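Local coordinates for succinylglutamate desuccinylase/aspartoacylase (Ruegeria sp. TM1040, PDB 3NA6), which probably hydrolyses the amide bond of an N-acyl amino acid, like the zinc-dependent succinylglutamate desuccinylases and aspartoacylases, at residues 69-72 and 73-77. Numbering follows the deposited sequence. Where two conformers were deposited one is given.
Sequences LQEL and AATTR
With chi1 of 70°, Thr75 places OG1 between its own backbone N and carbonyl carbon and swings it back onto the carbonyl of Glu71, one helical turn earlier; in Thr76 the same atom lies anti to the carbonyl carbon (chi1 -60°) and turns back to Leu72. Both hydroxyls are donors. Thr75 OG1 lies 2.7 Å from Glu71 O but well above the carbonyl plane, 47° out of it, whereas Thr76 OG1, also 2.7 Å from Leu72 O, lies much nearer that carbonyl's plane. The amides of Thr75 and Thr76 add only weak bonds to these two oxygens, and the hydroxyl bonds supplement them where the helix ends, Thr76 being the first residue to leave helical phi/psi; one turn back, Ala73 N still makes a regular bond of 2.9 Å to Leu69 O. Leu72 CD1 packs against Thr76 OG1 at 3.4 Å. A valine in place of Thr76 would probably leave Leu72 O with little more than weak amide bonds at the helix end. The extended Glu71 side chain passes Thr75 CG2 and ends in salt bridges to Lys226 and to Arg286 of the second subunit. This C-terminal end of helix 64-75 belongs to the beta-alpha-beta unit formed with strands 51-55 and 83-88, where Leu69 and Leu72 pack on Leu54 of strand 51-55, Ile87 of strand 83-88 and Leu229 of helix 219-235.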
loop_
_atom_site.group_PDB
_atom_site.type_symbol
_atom_site.label_atom_id
_atom_site.label_comp_id
_atom_site.label_asym_id
_atom_site.label_seq_id
_atom_site.Cartn_x
_atom_site.Cartn_y
_atom_site.Cartn_z
ATOM N N LEU A 69 16.442 -2.066 29.674
ATOM C CA LEU A 69 15.568 -3.109 30.238
ATOM C C LEU A 69 15.930 -4.483 29.719
ATOM O O LEU A 69 15.879 -5.464 30.495
ATOM C CB LEU A 69 14.072 -2.792 30.026
ATOM C CG LEU A 69 13.592 -1.539 30.787
ATOM C CD1 LEU A 69 12.170 -1.067 30.385
ATOM C CD2 LEU A 69 13.627 -1.835 32.310
ATOM N N GLN A 70 16.335 -4.587 28.448
ATOM C CA GLN A 70 16.789 -5.892 27.977
ATOM C C GLN A 70 18.029 -6.307 28.770
ATOM O O GLN A 70 18.135 -7.455 29.179
ATOM C CB GLN A 70 17.111 -5.932 26.482
ATOM C CG GLN A 70 15.916 -6.047 25.576
ATOM C CD GLN A 70 15.307 -7.473 25.583
ATOM O OE1 GLN A 70 15.042 -8.061 26.639
ATOM N NE2 GLN A 70 15.069 -8.000 24.418
ATOM N N GLU A 71 18.952 -5.374 29.003
ATOM C CA GLU A 71 20.170 -5.716 29.757
ATOM C C GLU A 71 19.821 -6.087 31.201
ATOM O O GLU A 71 20.306 -7.076 31.735
ATOM C CB GLU A 71 21.160 -4.573 29.744
ATOM C CG GLU A 71 22.482 -4.925 30.384
ATOM C CD GLU A 71 23.389 -3.742 30.514
ATOM O OE1 GLU A 71 24.047 -3.364 29.523
ATOM O OE2 GLU A 71 23.454 -3.194 31.617
ATOM N N LEU A 72 18.947 -5.308 31.816
ATOM C CA LEU A 72 18.483 -5.621 33.164
ATOM C C LEU A 72 17.894 -7.035 33.237
ATOM O O LEU A 72 18.242 -7.803 34.126
ATOM C CB LEU A 72 17.444 -4.593 33.659
ATOM C CG LEU A 72 17.163 -4.676 35.176
ATOM C CD1 LEU A 72 18.335 -4.094 35.989
ATOM C CD2 LEU A 72 15.875 -3.989 35.514
ATOM N N ALA A 73 17.057 -7.389 32.277
ATOM C CA ALA A 73 16.358 -8.687 32.339
ATOM C C ALA A 73 17.345 -9.844 32.134
ATOM O O ALA A 73 17.170 -10.933 32.692
ATOM C CB ALA A 73 15.249 -8.764 31.305
ATOM N N ALA A 74 18.378 -9.593 31.349
ATOM C CA ALA A 74 19.324 -10.643 30.963
ATOM C C ALA A 74 20.473 -10.800 31.944
ATOM O O ALA A 74 21.131 -11.808 31.925
ATOM C CB ALA A 74 19.888 -10.346 29.569
ATOM N N THR A 75 20.750 -9.802 32.767
ATOM C CA THR A 75 21.976 -9.817 33.568
ATOM C C THR A 75 21.757 -9.729 35.096
ATOM O O THR A 75 22.699 -9.759 35.836
ATOM C CB THR A 75 22.954 -8.693 33.103
ATOM O OG1 THR A 75 22.430 -7.414 33.448
ATOM C CG2 THR A 75 23.189 -8.749 31.590
ATOM N N THR A 76 20.524 -9.644 35.580
ATOM C CA THR A 76 20.289 -9.458 37.013
ATOM C C THR A 76 20.026 -10.824 37.603
ATOM O O THR A 76 19.196 -11.566 37.060
ATOM C CB THR A 76 19.053 -8.597 37.240
ATOM O OG1 THR A 76 19.257 -7.320 36.616
ATOM C CG2 THR A 76 18.751 -8.432 38.743
ATOM N N ARG A 77 20.709 -11.145 38.702
ATOM C CA ARG A 77 20.510 -12.418 39.412
ATOM C C ARG A 77 19.440 -12.291 40.489
ATOM O O ARG A 77 19.322 -11.242 41.132
ATOM C CB ARG A 77 21.820 -12.861 40.062
ATOM C CG ARG A 77 23.006 -12.877 39.091
ATOM C CD ARG A 77 24.277 -13.439 39.737
ATOM N NE ARG A 77 24.831 -12.561 40.765
ATOM C CZ ARG A 77 25.029 -12.926 42.026
ATOM N NH1 ARG A 77 24.714 -14.155 42.424
ATOM N NH2 ARG A 77 25.549 -12.063 42.886
#